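Local coordinates for beta-catenin homolog sys-1 (Caenorhabditis elegans, PDB 3C2G), which acts as a beta-catenin-like transcription coregulator in the Wnt asymmetry pathway, binding the TCF factor pop-1 directly and activating or repressing target genes, at residues A75-W78 / Y79-D83; E117-C120 / N121-S124. One frame throughout, in Å; residues are numbered along the deposited sequence.

Contact 1 of 2, residues A75-W78 / Y79-D83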
loop_
_atom_site.group_PDB
_atom_site.type_symbol
_atom_site.label_atom_id
_atom_site.label_comp_id
_atom_site.label_asym_id
_atom_site.label_seq_id
_atom_site.Cartn_x
_atom_site.Cartn_y
_atom_site.Cartn_z
ATOM N N ALA A 75 28.356 21.104 26.950
ATOM C CA ALA A 75 27.094 20.381 27.157
ATOM C C ALA A 75 26.140 21.166 28.037
ATOM O O ALA A 75 24.927 21.167 27.812
ATOM C CB ALA A 75 27.338 19.010 27.748
ATOM N N GLN A 76 26.691 21.846 29.037
ATOM C CA GLN A 76 25.862 22.608 29.958
ATOM C C GLN A 76 25.308 23.891 29.325
ATOM O O GLN A 76 24.127 24.213 29.482
ATOM C CB GLN A 76 26.616 22.894 31.257
ATOM C CG GLN A 76 25.679 23.129 32.428
ATOM C CD GLN A 76 26.399 23.418 33.722
ATOM O OE1 GLN A 76 27.511 22.927 33.967
ATOM N NE2 GLN A 76 25.770 24.226 34.564
ATOM N N LEU A 77 26.158 24.603 28.598
ATOM C CA LEU A 77 25.739 25.805 27.887
ATOM C C LEU A 77 24.671 25.456 26.865
ATOM O O LEU A 77 23.556 25.986 26.924
ATOM C CB LEU A 77 26.943 26.486 27.216
ATOM C CG LEU A 77 26.696 27.687 26.300
ATOM C CD1 LEU A 77 26.180 28.886 27.069
ATOM C CD2 LEU A 77 27.973 28.041 25.574
ATOM N N TRP A 78 25.014 24.534 25.959
ATOM C CA TRP A 78 24.105 24.094 24.889
ATOM C C TRP A 78 22.802 23.474 25.398
ATOM O O TRP A 78 21.736 23.695 24.815
ATOM C CB TRP A 78 24.812 23.147 23.917
ATOM C CG TRP A 78 26.052 23.749 23.278
ATOM C CD1 TRP A 78 26.393 25.083 23.219
ATOM C CD2 TRP A 78 27.089 23.046 22.583
ATOM N NE1 TRP A 78 27.582 25.241 22.540
ATOM C CE2 TRP A 78 28.026 24.012 22.132
ATOM C CE3 TRP A 78 27.318 21.698 22.293
ATOM C CZ2 TRP A 78 29.176 23.667 21.424
ATOM C CZ3 TRP A 78 28.467 21.349 21.582
ATOM C CH2 TRP A 78 29.381 22.334 21.151
ATOM N N TYR A 79 22.861 22.731 26.500
ATOM C CA TYR A 79 21.635 22.163 27.034
ATOM C C TYR A 79 20.637 23.263 27.347
ATOM O O TYR A 79 19.439 23.096 27.114
ATOM C CB TYR A 79 21.881 21.300 28.269
ATOM C CG TYR A 79 20.612 20.663 28.791
ATOM C CD1 TYR A 79 20.166 19.439 28.285
ATOM C CD2 TYR A 79 19.841 21.294 29.773
ATOM C CE1 TYR A 79 18.985 18.855 28.748
ATOM C CE2 TYR A 79 18.654 20.711 30.246
ATOM C CZ TYR A 79 18.241 19.491 29.728
ATOM O OH TYR A 79 17.083 18.897 30.192
ATOM N N ASN A 80 21.134 24.384 27.876
ATOM C CA ASN A 80 20.286 25.527 28.218
ATOM C C ASN A 80 19.701 26.203 26.986
ATOM O O ASN A 80 18.490 26.426 26.905
ATOM C CB ASN A 80 21.068 26.544 29.053
ATOM C CG ASN A 80 21.164 26.157 30.518
ATOM O OD1 ASN A 80 20.489 26.739 31.355
ATOM N ND2 ASN A 80 21.997 25.171 30.832
ATOM N N LEU A 81 20.570 26.519 26.026
ATOM C CA LEU A 81 20.155 27.142 24.774
ATOM C C LEU A 81 19.226 26.240 23.947
ATOM O O LEU A 81 18.234 26.707 23.374
ATOM C CB LEU A 81 21.377 27.548 23.952
ATOM C CG LEU A 81 22.430 28.441 24.623
ATOM C CD1 LEU A 81 23.644 28.568 23.742
ATOM C CD2 LEU A 81 21.891 29.824 24.971
ATOM N N LEU A 82 19.529 24.943 23.900
ATOM C CA LEU A 82 18.691 24.019 23.141
ATOM C C LEU A 82 17.344 23.847 23.802
ATOM O O LEU A 82 16.344 23.641 23.122
ATOM C CB LEU A 82 19.384 22.678 22.924
ATOM C CG LEU A 82 20.652 22.774 22.066
ATOM C CD1 LEU A 82 21.451 21.470 22.089
ATOM C CD2 LEU A 82 20.320 23.212 20.643
ATOM N N ASP A 83 17.313 23.970 25.126
ATOM C CA ASP A 83 16.049 23.889 25.855
ATOM C C ASP A 83 15.173 25.105 25.598
ATOM O O ASP A 83 13.953 24.986 25.530
ATOM C CB ASP A 83 16.259 23.708 27.352
ATOM C CG ASP A 83 14.959 23.402 28.076
ATOM O OD1 ASP A 83 14.395 22.301 27.875
ATOM O OD2 ASP A 83 14.478 24.280 28.822
#
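Asn-80 reaches back one turn to Gln-76, its ND2 donating to the main-chain O of Gln-76 at 2.7 Å. This is an i to i-4 contact on helix 71-90, one of the stacked helices of the armadillo domain. The bond is bent to 149° at the hydrogen, and the carbonyl oxygen sits slightly out of the Asn-80 amide plane. Asn-80 N also donates weakly to the same Gln-76 O, which therefore accepts from backbone and side chain of one residue. CG of Asn-80 stands beside its own backbone N (chi1 -80°), which turns the amide toward the preceding turn and lets ND2 return to that carbonyl.

On the apolar faces, Leu-81 CD1 packs against Leu-77 CG at 4.1 Å and lies near the plane of the Trp-78 indole, at the ring edge. Leu-82 CD1 approaches Trp-78 CB at 4.2 Å. Straight backbone bonds run beneath these pairs: Leu-81 N to Leu-77 O is 3.2 Å, at 168°.

Further out, Leu-77 and Asn-80 lean on helix 20-37, at Ala-27 and at Lys-28 and Arg-31 respectively, while Leu-82 faces helices 115-122 and 134-150. Asp-83 pairs with Arg-31, Arg-86 and Arg-87. NE1 of the indole bonds to Gly-61 O, and the ring also meets that of Tyr-74. Under the Leu-82 side chain, Trp-78 O accepts Leu-82 N at 2.7 Å, with Leu-82 CG 3.1 Å from that same oxygen.

Contact 2 of 2, residues E117-C120 / N121-S124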
loop_
_atom_site.group_PDB
_atom_site.type_symbol
_atom_site.label_atom_id
_atom_site.label_comp_id
_atom_site.label_asym_id
_atom_site.label_seq_id
_atom_site.Cartn_x
_atom_site.Cartn_y
_atom_site.Cartn_z
ATOM N N GLU A 117 24.341 23.044 10.408
ATOM C CA GLU A 117 25.484 22.138 10.566
ATOM C C GLU A 117 25.866 21.989 12.030
ATOM O O GLU A 117 26.187 20.896 12.484
ATOM C CB GLU A 117 26.682 22.571 9.700
ATOM C CG GLU A 117 26.334 22.671 8.201
ATOM C CD GLU A 117 27.508 22.397 7.258
ATOM O OE1 GLU A 117 27.385 22.726 6.053
ATOM O OE2 GLU A 117 28.548 21.857 7.703
ATOM N N LEU A 118 25.811 23.080 12.779
ATOM C CA LEU A 118 26.007 22.986 14.218
ATOM C C LEU A 118 24.958 22.055 14.841
ATOM O O LEU A 118 25.302 21.191 15.650
ATOM C CB LEU A 118 25.951 24.370 14.883
ATOM C CG LEU A 118 27.041 25.399 14.572
ATOM C CD1 LEU A 118 26.698 26.716 15.249
ATOM C CD2 LEU A 118 28.436 24.937 14.993
ATOM N N ILE A 119 23.694 22.246 14.459
ATOM C CA ILE A 119 22.578 21.458 14.982
ATOM C C ILE A 119 22.758 19.991 14.613
ATOM O O ILE A 119 22.833 19.125 15.482
ATOM C CB ILE A 119 21.207 21.983 14.463
ATOM C CG1 ILE A 119 20.789 23.247 15.223
ATOM C CG2 ILE A 119 20.121 20.905 14.547
ATOM C CD1 ILE A 119 20.279 23.015 16.620
ATOM N N CYS A 120 22.858 19.731 13.319
ATOM C CA CYS A 120 23.022 18.391 12.827
ATOM C C CYS A 120 24.247 17.702 13.451
ATOM O O CYS A 120 24.253 16.483 13.641
ATOM C CB CYS A 120 23.069 18.406 11.301
ATOM S SG CYS A 120 24.306 17.339 10.590
ATOM N N ASN A 121 25.261 18.482 13.803
ATOM C CA ASN A 121 26.410 17.927 14.504
ATOM C C ASN A 121 26.103 17.398 15.902
ATOM O O ASN A 121 26.733 16.456 16.360
ATOM C CB ASN A 121 27.551 18.923 14.583
ATOM C CG ASN A 121 28.891 18.236 14.618
ATOM O OD1 ASN A 121 29.422 17.909 15.690
ATOM N ND2 ASN A 121 29.432 17.957 13.431
ATOM N N LEU A 122 25.129 18.000 16.571
ATOM C CA LEU A 122 24.740 17.577 17.908
ATOM C C LEU A 122 24.000 16.220 17.958
ATOM O O LEU A 122 23.890 15.626 19.032
ATOM C CB LEU A 122 23.901 18.661 18.577
ATOM C CG LEU A 122 24.620 19.979 18.882
ATOM C CD1 LEU A 122 23.683 21.169 18.729
ATOM C CD2 LEU A 122 25.212 19.959 20.252
ATOM N N ILE A 123 23.490 15.739 16.821
ATOM C CA ILE A 123 22.878 14.401 16.776
ATOM C C ILE A 123 23.784 13.351 16.140
ATOM O O ILE A 123 23.338 12.259 15.803
ATOM C CB ILE A 123 21.498 14.382 16.088
ATOM C CG1 ILE A 123 21.581 14.977 14.677
ATOM C CG2 ILE A 123 20.457 15.059 16.976
ATOM C CD1 ILE A 123 20.321 14.798 13.876
ATOM N N SER A 124 25.056 13.686 15.977
ATOM C CA SER A 124 26.045 12.699 15.595
ATOM C C SER A 124 26.007 11.514 16.559
ATOM O O SER A 124 25.932 11.688 17.776
ATOM C CB SER A 124 27.437 13.315 15.578
ATOM O OG SER A 124 28.379 12.378 15.107
#
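Glu-117 O accepts the N-H of Asn-121 at 2.9 Å, a regular i to i-4 bond, and beyond it the backbone pattern changes. Leu-122 N lies 2.8 Å from Ile-119 O but 3.3 Å from Leu-118 O, and the bond to Leu-118 is weak. Ile-123 N then donates to Cys-120 O at 3.4 Å, again weakly and again three residues back. The bond from Leu-122 to Ile-119 is bent (136° at the hydrogen), its donor standing well above the Ile-119 carbonyl plane, as expected where the helix tightens.

The apolar contact follows the same turn: Leu-122 CD1 meets Ile-119 CD1 at 4.4 Å, CG beside the backbone N (chi1 -66°) directing the isobutyl group back along the helix. With an alanine in place of Leu-122, the Ile-119 methyl would probably lose this neighbour and a gap would open toward Trp-78 and Leu-82 of helix 71-90.

Aliphatic carbons also pack close to main-chain oxygens: Leu-122 CD1 nears Leu-118 O, and Ile-123 CG1 comes within 3.2 Å of Cys-120 O.

Packing outside the turn divides by face: Cys-120 rests on Leu-169 and Thr-172 of helix 167-174, while Ile-119 and Ile-123 meet Val-140 of helix 134-150. The Ile-123 carbonyl bonds to the Tyr-176 hydroxyl. A shift from i-4 to i-3 bonding, with the backbone leaving helical angles over Ile-123 and Ser-124, is typical of a helix C-terminus, here within an armadillo domain.

Contacts 1 and 2 follow in series along the chain, their centres 13 Å apart, and meet directly through side chains. Leu-122 CD2 of contact 2 lies 3.4 Å from Trp-78 CE3 of contact 1, and the Leu-82 methyls complete the junction, CD2 standing 4.0 Å from Ile-119 CD1. Through Trp-78 and Leu-82, helix 71-90 thus packs on helix 115-122. Both contacts also share neighbours: Val-140 of helix 134-150 is touched by Leu-82, Ile-119 and Ile-123, and Met-133 by Trp-78 and Leu-122. Their centres lie about 42 and 34 Å from the centre of the chain, toward the N-terminal end of the armadillo domain.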